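Local coordinates for protein putative Xylose isomerase (Rhodospirillum rubrum, PDB 3QXB) that is a putative sugar isomerase of the xylose isomerase-like TIM-barrel family that binds manganese and iron ions, at residues Y56-D69 with L111-A125. Sequence-based numbering, arbitrary orientation.
With EDO (1,2-ethanediol), chain O.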
ATOM      1  N   TYR A  56       4.413  -5.026   9.002  1.00 16.52           N
ATOM      2  CA  TYR A  56       5.455  -5.119   7.951  1.00 16.48           C
ATOM      3  C   TYR A  56       5.672  -3.755   7.241  1.00 15.96           C
ATOM      4  O   TYR A  56       6.710  -3.536   6.653  1.00 17.95           O
ATOM      5  CB  TYR A  56       5.071  -6.098   6.880  1.00 16.52           C
ATOM      6  CG  TYR A  56       4.865  -7.578   7.267  1.00 15.48           C
ATOM      7  CD1 TYR A  56       4.955  -8.037   8.580  1.00 15.18           C
ATOM      8  CD2 TYR A  56       4.504  -8.480   6.301  1.00 16.82           C
ATOM      9  CE1 TYR A  56       4.722  -9.374   8.872  1.00 19.61           C
ATOM     10  CE2 TYR A  56       4.240  -9.816   6.598  1.00 18.01           C
ATOM     11  CZ  TYR A  56       4.345 -10.262   7.856  1.00 19.36           C
ATOM     12  OH  TYR A  56       4.137 -11.627   8.117  1.00 18.06           O
ATOM     13  N   ASP A  57       4.675  -2.869   7.288  1.00 17.08           N
ATOM     14  CA  ASP A  57       4.741  -1.522   6.721  1.00 17.70           C
ATOM     15  C   ASP A  57       5.781  -0.593   7.391  1.00 18.73           C
ATOM     16  O   ASP A  57       5.998   0.504   6.917  1.00 18.01           O
ATOM     17  CB  ASP A  57       3.345  -0.851   6.708  1.00 17.64           C
ATOM     18  CG  ASP A  57       2.442  -1.336   5.557  1.00 20.13           C
ATOM     19  OD1 ASP A  57       2.871  -2.118   4.662  1.00 19.24           O
ATOM     20  OD2 ASP A  57       1.252  -0.948   5.531  1.00 21.91           O
ATOM     21  N   LEU A  58       6.409  -1.005   8.489  1.00 18.62           N
ATOM     22  CA  LEU A  58       7.479  -0.208   9.103  1.00 19.15           C
ATOM     23  C   LEU A  58       8.841  -0.709   8.645  1.00 18.68           C
ATOM     24  O   LEU A  58       9.722   0.097   8.418  1.00 19.99           O
ATOM     25  CB  LEU A  58       7.417  -0.251  10.629  1.00 18.54           C
ATOM     26  CG  LEU A  58       6.360   0.615  11.310  1.00 20.75           C
ATOM     27  CD1 LEU A  58       6.242   0.243  12.821  1.00 19.32           C
ATOM     28  CD2 LEU A  58       6.726   2.056  11.164  1.00 23.04           C
ATOM     29  N   THR A  59       8.983  -2.034   8.455  1.00 18.05           N
ATOM     30  CA  THR A  59      10.201  -2.627   7.954  1.00 18.15           C
ATOM     31  C   THR A  59       9.837  -3.784   6.992  1.00 18.78           C
ATOM     32  O   THR A  59       9.301  -4.814   7.430  1.00 18.29           O
ATOM     33  CB  THR A  59      11.166  -3.122   9.131  1.00 19.13           C
ATOM     34  OG1 THR A  59      10.543  -4.120   9.890  1.00 18.02           O
ATOM     35  CG2 THR A  59      11.634  -1.983  10.069  1.00 16.40           C
ATOM     36  N   ASP A  60      10.153  -3.591   5.697  1.00 17.35           N
ATOM     37  CA  ASP A  60       9.749  -4.494   4.633  1.00 17.98           C
ATOM     38  C   ASP A  60      10.534  -5.815   4.777  1.00 18.00           C
ATOM     39  O   ASP A  60      11.757  -5.813   4.809  1.00 17.46           O
ATOM     40  CB  ASP A  60      10.065  -3.858   3.262  1.00 18.01           C
ATOM     41  CG  ASP A  60       9.415  -4.579   2.091  1.00 19.81           C
ATOM     42  OD1 ASP A  60       8.971  -5.756   2.244  1.00 16.64           O
ATOM     43  OD2 ASP A  60       9.410  -3.976   0.975  1.00 22.35           O
ATOM     44  N   PRO A  61       9.824  -6.953   4.870  1.00 18.82           N
ATOM     45  CA  PRO A  61      10.454  -8.284   4.885  1.00 17.91           C
ATOM     46  C   PRO A  61      11.437  -8.483   3.723  1.00 17.23           C
ATOM     47  O   PRO A  61      12.454  -9.133   3.869  1.00 18.51           O
ATOM     48  CB  PRO A  61       9.242  -9.234   4.760  1.00 18.22           C
ATOM     49  CG  PRO A  61       8.125  -8.525   5.462  1.00 17.96           C
ATOM     50  CD  PRO A  61       8.370  -7.038   5.067  1.00 17.93           C
ATOM     51  N   TRP A  62      11.132  -7.919   2.577  1.00 17.43           N
ATOM     52  CA  TRP A  62      12.025  -7.966   1.395  1.00 17.45           C
ATOM     53  C   TRP A  62      13.371  -7.228   1.540  1.00 18.02           C
ATOM     54  O   TRP A  62      14.319  -7.501   0.805  1.00 20.21           O
ATOM     55  CB  TRP A  62      11.297  -7.465   0.161  1.00 17.52           C
ATOM     56  CG  TRP A  62      10.255  -8.383  -0.344  1.00 17.35           C
ATOM     57  CD1 TRP A  62       8.930  -8.165  -0.352  1.00 17.93           C
ATOM     58  CD2 TRP A  62      10.460  -9.647  -0.961  1.00 16.33           C
ATOM     59  NE1 TRP A  62       8.272  -9.229  -0.906  1.00 18.41           N
ATOM     60  CE2 TRP A  62       9.190 -10.171  -1.260  1.00 19.70           C
ATOM     61  CE3 TRP A  62      11.592 -10.429  -1.215  1.00 19.15           C
ATOM     62  CZ2 TRP A  62       9.019 -11.410  -1.870  1.00 18.94           C
ATOM     63  CZ3 TRP A  62      11.422 -11.663  -1.795  1.00 17.76           C
ATOM     64  CH2 TRP A  62      10.166 -12.129  -2.137  1.00 16.52           C
ATOM     65  N   TRP A  63      13.472  -6.278   2.447  1.00 18.79           N
ATOM     66  CA  TRP A  63      14.746  -5.548   2.624  1.00 19.65           C
ATOM     67  C   TRP A  63      15.901  -6.508   2.944  1.00 19.84           C
ATOM     68  O   TRP A  63      15.668  -7.534   3.558  1.00 19.50           O
ATOM     69  CB  TRP A  63      14.623  -4.530   3.742  1.00 18.87           C
ATOM     70  CG  TRP A  63      13.787  -3.335   3.436  1.00 20.70           C
ATOM     71  CD1 TRP A  63      13.268  -2.945   2.211  1.00 20.53           C
ATOM     72  CD2 TRP A  63      13.383  -2.342   4.372  1.00 16.89           C
ATOM     73  NE1 TRP A  63      12.549  -1.784   2.363  1.00 17.16           N
ATOM     74  CE2 TRP A  63      12.632  -1.382   3.670  1.00 19.68           C
ATOM     75  CE3 TRP A  63      13.612  -2.152   5.742  1.00 17.35           C
ATOM     76  CZ2 TRP A  63      12.097  -0.251   4.303  1.00 18.11           C
ATOM     77  CZ3 TRP A  63      13.093  -1.033   6.355  1.00 18.98           C
ATOM     78  CH2 TRP A  63      12.298  -0.128   5.656  1.00 20.31           C
ATOM     79  N   PRO A  64      17.140  -6.173   2.563  1.00 21.63           N
ATOM     80  CA  PRO A  64      18.261  -7.034   2.924  1.00 22.31           C
ATOM     81  C   PRO A  64      18.314  -7.254   4.424  1.00 22.39           C
ATOM     82  O   PRO A  64      18.015  -6.335   5.212  1.00 20.54           O
ATOM     83  CB  PRO A  64      19.497  -6.289   2.391  1.00 23.35           C
ATOM     84  CG  PRO A  64      18.985  -5.412   1.346  1.00 24.82           C
ATOM     85  CD  PRO A  64      17.552  -5.094   1.645  1.00 22.87           C
ATOM     86  N   ASP A  65      18.603  -8.500   4.780  1.00 22.70           N
ATOM     87  CA  ASP A  65      18.475  -8.996   6.138  1.00 24.55           C
ATOM     88  C   ASP A  65      19.164  -8.102   7.161  1.00 23.60           C
ATOM     89  O   ASP A  65      18.608  -7.821   8.209  1.00 24.29           O
ATOM     90  CB  ASP A  65      19.117 -10.392   6.267  1.00 26.68           C
ATOM     91  CG  ASP A  65      18.405 -11.443   5.460  1.00 32.50           C
ATOM     92  OD1 ASP A  65      17.655 -11.072   4.528  1.00 42.90           O
ATOM     93  OD2 ASP A  65      18.609 -12.641   5.723  1.00 41.30           O
ATOM     94  N   ILE A  66      20.381  -7.689   6.864  1.00 24.04           N
ATOM     95  CA  ILE A  66      21.211  -7.010   7.859  1.00 25.00           C
ATOM     96  C   ILE A  66      20.586  -5.675   8.240  1.00 23.64           C
ATOM     97  O   ILE A  66      20.357  -5.411   9.423  1.00 22.19           O
ATOM     98  CB  ILE A  66      22.676  -6.800   7.388  1.00 25.52           C
ATOM     99  CG1 ILE A  66      23.410  -8.154   7.313  1.00 28.13           C
ATOM    100  CG2 ILE A  66      23.434  -5.861   8.364  1.00 27.37           C
ATOM    101  CD1 ILE A  66      24.877  -8.054   6.755  1.00 28.83           C
ATOM    102  N   GLU A  67      20.319  -4.829   7.251  1.00 23.11           N
ATOM    103  CA  GLU A  67      19.700  -3.527   7.536  1.00 22.13           C
ATOM    104  C   GLU A  67      18.275  -3.692   8.055  1.00 20.43           C
ATOM    105  O   GLU A  67      17.857  -3.013   8.994  1.00 19.86           O
ATOM    106  CB  GLU A  67      19.719  -2.626   6.297  1.00 23.60           C
ATOM    107  CG  GLU A  67      21.130  -2.293   5.804  1.00 27.09           C
ATOM    108  CD  GLU A  67      21.653  -3.321   4.780  1.00 33.67           C
ATOM    109  OE1 GLU A  67      21.251  -4.525   4.814  1.00 29.50           O
ATOM    110  OE2 GLU A  67      22.467  -2.910   3.930  1.00 41.39           O
ATOM    111  N   ARG A  68      17.542  -4.620   7.453  1.00 18.14           N
ATOM    112  CA  ARG A  68      16.180  -4.889   7.846  1.00 18.87           C
ATOM    113  C   ARG A  68      16.154  -5.284   9.313  1.00 18.05           C
ATOM    114  O   ARG A  68      15.389  -4.706  10.049  1.00 19.89           O
ATOM    115  CB  ARG A  68      15.543  -6.015   7.023  1.00 17.36           C
ATOM    116  CG  ARG A  68      14.106  -6.330   7.418  1.00 17.63           C
ATOM    117  CD  ARG A  68      13.674  -7.661   6.899  1.00 17.69           C
ATOM    118  NE  ARG A  68      14.382  -8.737   7.552  1.00 17.47           N
ATOM    119  CZ  ARG A  68      14.580  -9.966   7.066  1.00 21.42           C
ATOM    120  NH1 ARG A  68      14.113 -10.321   5.887  1.00 21.04           N
ATOM    121  NH2 ARG A  68      15.220 -10.861   7.809  1.00 21.96           N
ATOM    122  N   ASP A  69      16.946  -6.283   9.729  1.00 18.83           N
ATOM    123  CA  ASP A  69      16.883  -6.774  11.133  1.00 19.62           C
ATOM    124  C   ASP A  69      17.425  -5.761  12.136  1.00 20.21           C
ATOM    125  O   ASP A  69      16.907  -5.693  13.251  1.00 18.68           O
ATOM    126  CB  ASP A  69      17.583  -8.133  11.360  1.00 19.12           C
ATOM    127  CG  ASP A  69      16.955  -9.250  10.554  1.00 20.98           C
ATOM    128  OD1 ASP A  69      15.796  -9.078  10.105  1.00 19.70           O
ATOM    129  OD2 ASP A  69      17.633 -10.291  10.396  1.00 24.95           O
ATOM    130  N   LEU A 111       6.951 -16.471  -4.795  1.00 18.96           N
ATOM    131  CA  LEU A 111       7.300 -15.157  -4.240  1.00 18.32           C
ATOM    132  C   LEU A 111       6.466 -14.846  -2.992  1.00 18.13           C
ATOM    133  O   LEU A 111       6.947 -14.218  -2.058  1.00 16.99           O
ATOM    134  CB  LEU A 111       7.206 -14.060  -5.277  1.00 18.58           C
ATOM    135  CG  LEU A 111       8.298 -14.136  -6.349  1.00 21.27           C
ATOM    136  CD1 LEU A 111       7.937 -13.324  -7.666  1.00 17.94           C
ATOM    137  CD2 LEU A 111       9.681 -13.761  -5.787  1.00 21.78           C
ATOM    138  N   GLY A 112       5.234 -15.347  -2.935  1.00 17.45           N
ATOM    139  CA  GLY A 112       4.447 -15.253  -1.706  1.00 16.25           C
ATOM    140  C   GLY A 112       5.046 -16.061  -0.569  1.00 16.25           C
ATOM    141  O   GLY A 112       5.148 -15.581   0.555  1.00 16.20           O
ATOM    142  N   TYR A 113       5.431 -17.297  -0.869  1.00 17.10           N
ATOM    143  CA  TYR A 113       6.182 -18.158   0.053  1.00 18.40           C
ATOM    144  C   TYR A 113       7.392 -17.390   0.656  1.00 17.80           C
ATOM    145  O   TYR A 113       7.557 -17.279   1.848  1.00 16.62           O
ATOM    146  CB  TYR A 113       6.631 -19.435  -0.659  1.00 18.71           C
ATOM    147  CG  TYR A 113       7.270 -20.430   0.274  1.00 19.13           C
ATOM    148  CD1 TYR A 113       8.569 -20.254   0.686  1.00 17.85           C
ATOM    149  CD2 TYR A 113       6.566 -21.575   0.723  1.00 18.94           C
ATOM    150  CE1 TYR A 113       9.190 -21.138   1.540  1.00 19.58           C
ATOM    151  CE2 TYR A 113       7.156 -22.447   1.582  1.00 21.80           C
ATOM    152  CZ  TYR A 113       8.483 -22.224   2.003  1.00 22.86           C
ATOM    153  OH  TYR A 113       9.120 -23.084   2.849  1.00 21.16           O
ATOM    154  N   GLN A 114       8.206 -16.837  -0.208  1.00 17.96           N
ATOM    155  CA  GLN A 114       9.451 -16.189   0.176  1.00 18.01           C
ATOM    156  C   GLN A 114       9.143 -14.918   0.977  1.00 18.17           C
ATOM    157  O   GLN A 114       9.802 -14.596   1.980  1.00 19.26           O
ATOM    158  CB  GLN A 114      10.277 -15.897  -1.084  1.00 17.92           C
ATOM    159  CG  GLN A 114      11.695 -15.324  -0.754  1.00 17.90           C
ATOM    160  CD  GLN A 114      12.613 -15.145  -1.931  1.00 22.19           C
ATOM    161  OE1 GLN A 114      13.832 -14.991  -1.749  1.00 23.17           O
ATOM    162  NE2 GLN A 114      12.064 -15.140  -3.139  1.00 20.05           N
ATOM    163  N   HIS A 115       8.072 -14.224   0.604  1.00 19.26           N
ATOM    164  CA  HIS A 115       7.639 -13.056   1.351  1.00 18.03           C
ATOM    165  C   HIS A 115       7.437 -13.399   2.805  1.00 18.44           C
ATOM    166  O   HIS A 115       8.037 -12.755   3.667  1.00 18.32           O
ATOM    167  CB  HIS A 115       6.360 -12.460   0.758  1.00 20.01           C
ATOM    168  CG  HIS A 115       5.829 -11.281   1.515  1.00 19.27           C
ATOM    169  ND1 HIS A 115       6.452 -10.047   1.502  1.00 22.68           N
ATOM    170  CD2 HIS A 115       4.713 -11.133   2.261  1.00 21.77           C
ATOM    171  CE1 HIS A 115       5.760  -9.208   2.258  1.00 21.72           C
ATOM    172  NE2 HIS A 115       4.686  -9.830   2.702  1.00 21.81           N
ATOM    173  N   LEU A 116       6.594 -14.412   3.074  1.00 16.92           N
ATOM    174  CA  LEU A 116       6.310 -14.850   4.427  1.00 16.95           C
ATOM    175  C   LEU A 116       7.505 -15.495   5.155  1.00 16.31           C
ATOM    176  O   LEU A 116       7.675 -15.287   6.370  1.00 16.81           O
ATOM    177  CB  LEU A 116       5.096 -15.786   4.418  1.00 16.74           C
ATOM    178  CG  LEU A 116       4.487 -16.269   5.737  1.00 15.41           C
ATOM    179  CD1 LEU A 116       4.344 -15.152   6.772  1.00 14.07           C
ATOM    180  CD2 LEU A 116       3.167 -16.948   5.452  1.00 15.77           C
ATOM    181  N   LYS A 117       8.299 -16.293   4.434  1.00 16.78           N
ATOM    182  CA  LYS A 117       9.550 -16.826   4.952  1.00 16.72           C
ATOM    183  C   LYS A 117      10.436 -15.698   5.479  1.00 16.81           C
ATOM    184  O   LYS A 117      10.958 -15.781   6.591  1.00 16.66           O
ATOM    185  CB  LYS A 117      10.287 -17.627   3.891  1.00 17.70           C
ATOM    186  CG  LYS A 117      11.642 -18.228   4.294  1.00 16.67           C
ATOM    187  CD  LYS A 117      12.782 -17.218   4.169  1.00 16.73           C
ATOM    188  CE  LYS A 117      14.129 -17.896   4.264  1.00 19.03           C
ATOM    189  NZ  LYS A 117      15.219 -16.918   4.385  1.00 17.12           N
ATOM    190  N   ARG A 118      10.565 -14.632   4.710  1.00 18.06           N
ATOM    191  CA  ARG A 118      11.371 -13.492   5.136  1.00 17.75           C
ATOM    192  C   ARG A 118      10.742 -12.760   6.314  1.00 17.26           C
ATOM    193  O   ARG A 118      11.460 -12.326   7.231  1.00 17.68           O
ATOM    194  CB  ARG A 118      11.626 -12.564   3.947  1.00 17.72           C
ATOM    195  CG  ARG A 118      12.555 -13.203   2.913  1.00 16.12           C
ATOM    196  CD  ARG A 118      12.940 -12.270   1.752  1.00 18.98           C
ATOM    197  NE  ARG A 118      13.801 -11.196   2.241  1.00 19.47           N
ATOM    198  CZ  ARG A 118      15.116 -11.289   2.428  1.00 20.09           C
ATOM    199  NH1 ARG A 118      15.779 -12.408   2.127  1.00 21.01           N
ATOM    200  NH2 ARG A 118      15.790 -10.237   2.876  1.00 18.26           N
ATOM    201  N   ALA A 119       9.415 -12.622   6.300  1.00 16.50           N
ATOM    202  CA  ALA A 119       8.705 -12.062   7.465  1.00 16.85           C
ATOM    203  C   ALA A 119       8.911 -12.900   8.725  1.00 17.65           C
ATOM    204  O   ALA A 119       9.071 -12.360   9.824  1.00 18.25           O
ATOM    205  CB  ALA A 119       7.191 -11.917   7.171  1.00 15.54           C
ATOM    206  N   ILE A 120       8.888 -14.217   8.585  1.00 18.27           N
ATOM    207  CA  ILE A 120       9.217 -15.093   9.699  1.00 17.21           C
ATOM    208  C   ILE A 120      10.670 -14.837  10.184  1.00 18.28           C
ATOM    209  O   ILE A 120      10.915 -14.745  11.382  1.00 19.15           O
ATOM    210  CB  ILE A 120       9.050 -16.570   9.281  1.00 17.35           C
ATOM    211  CG1 ILE A 120       7.559 -16.879   9.104  1.00 18.32           C
ATOM    212  CG2 ILE A 120       9.781 -17.503  10.253  1.00 15.75           C
ATOM    213  CD1 ILE A 120       7.225 -18.190   8.343  1.00 15.37           C
ATOM    214  N   ASP A 121      11.626 -14.720   9.265  1.00 18.80           N
ATOM    215  CA  ASP A 121      13.028 -14.353   9.672  1.00 18.55           C
ATOM    216  C   ASP A 121      13.081 -13.059  10.490  1.00 17.57           C
ATOM    217  O   ASP A 121      13.648 -12.981  11.609  1.00 16.89           O
ATOM    218  CB  ASP A 121      13.941 -14.240   8.472  1.00 18.98           C
ATOM    219  CG  ASP A 121      14.213 -15.555   7.806  1.00 20.60           C
ATOM    220  OD1 ASP A 121      14.051 -16.642   8.410  1.00 19.38           O
ATOM    221  OD2 ASP A 121      14.578 -15.508   6.640  1.00 17.32           O
HETATM  222  N   MSE A 122      12.454 -12.032   9.961  1.00 16.48           N
HETATM  223  CA  MSE A 122      12.362 -10.735  10.692  1.00 16.71           C
HETATM  224  C   MSE A 122      11.663 -10.846  12.050  1.00 17.48           C
HETATM  225  O   MSE A 122      12.087 -10.277  13.110  1.00 17.51           O
HETATM  226  CB  MSE A 122      11.600  -9.741   9.776  1.00 16.62           C
HETATM  227  CG  MSE A 122      11.618  -8.270  10.242  1.00 17.09           C
HETATM  228 SE   MSE A 122      10.509  -7.250   9.005  0.75 12.36          SE
HETATM  229  CE  MSE A 122       8.829  -7.694   9.654  1.00 12.42           C
ATOM    230  N   THR A 123      10.584 -11.607  12.069  1.00 17.51           N
ATOM    231  CA  THR A 123       9.849 -11.786  13.342  1.00 17.23           C
ATOM    232  C   THR A 123      10.717 -12.525  14.382  1.00 18.30           C
ATOM    233  O   THR A 123      10.732 -12.147  15.560  1.00 18.95           O
ATOM    234  CB  THR A 123       8.526 -12.511  13.074  1.00 17.71           C
ATOM    235  OG1 THR A 123       7.758 -11.764  12.103  1.00 17.60           O
ATOM    236  CG2 THR A 123       7.733 -12.705  14.401  1.00 17.10           C
ATOM    237  N   ALA A 124      11.439 -13.570  13.974  1.00 18.71           N
ATOM    238  CA  ALA A 124      12.342 -14.308  14.891  1.00 19.26           C
ATOM    239  C   ALA A 124      13.465 -13.391  15.375  1.00 19.49           C
ATOM    240  O   ALA A 124      13.869 -13.438  16.518  1.00 19.29           O
ATOM    241  CB  ALA A 124      12.976 -15.529  14.172  1.00 19.70           C
ATOM    242  N   ALA A 125      13.960 -12.539  14.498  1.00 18.45           N
ATOM    243  CA  ALA A 125      15.042 -11.606  14.870  1.00 19.21           C
ATOM    244  C   ALA A 125      14.580 -10.671  15.972  1.00 20.13           C
ATOM    245  O   ALA A 125      15.354 -10.352  16.910  1.00 20.36           O
ATOM    246  CB  ALA A 125      15.527 -10.824  13.612  1.00 18.63           C
TER
HETATM  247  C1  EDO O 365      13.412 -21.719   4.416  1.00 31.69           C
HETATM  248  O1  EDO O 365      14.075 -22.995   4.391  1.00 34.37           O
HETATM  249  C2  EDO O 365      11.909 -21.949   4.409  1.00 29.26           C
HETATM  250  O2  EDO O 365      11.546 -22.589   3.203  1.00 29.03           O
HETATM  251  O   HOH W   1      15.182 -12.915   5.667  1.00 16.48           O
HETATM  252  O   HOH W   2      18.616 -13.023   2.168  1.00 32.51           O
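Arg118 and Arg68 share one acceptor, the backbone oxygen of Pro61, although their own NH2 and NH1 lie only 3.4 Å apart. Arg118 NE donates to Pro61 O at 3.0 Å, tilted from the carbonyl plane. Arg68 NH1 reaches the same Pro61 O at 2.9 Å, in that plane and on a lone pair. Carboxylates probably offset the like charges. Arg118 NH2 pairs with Asp65 OD1 at 2.6 Å, a salt bridge with a weak hydrogen bond, and also donates to Trp63 O. Arg68 grips Asp69 OD1 side-on with NE and NH2. A bend at chi3 (68°) turns the Arg68 guanidinium so that Asp65 CA sits over the middle of one face and Met122 CB toward the rim of the other. A leucine at Arg68 would probably leave Asp69 without this salt bridge and Pro61 O with one donor fewer. Met122 is a selenomethionine, and its SE lies 3.1 Å from Thr59 O. The Trp62 ring lies over His115 CA, its outer rim against the Gln114 amide. Tyr56 packs on Ala119, CZ to CB 3.4 Å, and its hydroxyl hydrogen-bonds Thr131 of strand 130-133. The contact fastens the loop after strand 51-55, and the start of helix 65-81, onto helix 106-125 of the eight-stranded barrel. Trp62 also meets Trp63 of the second subunit edge-to-face, while helix 146-170 flanks helix 106-125 through Leu116 and Lys117.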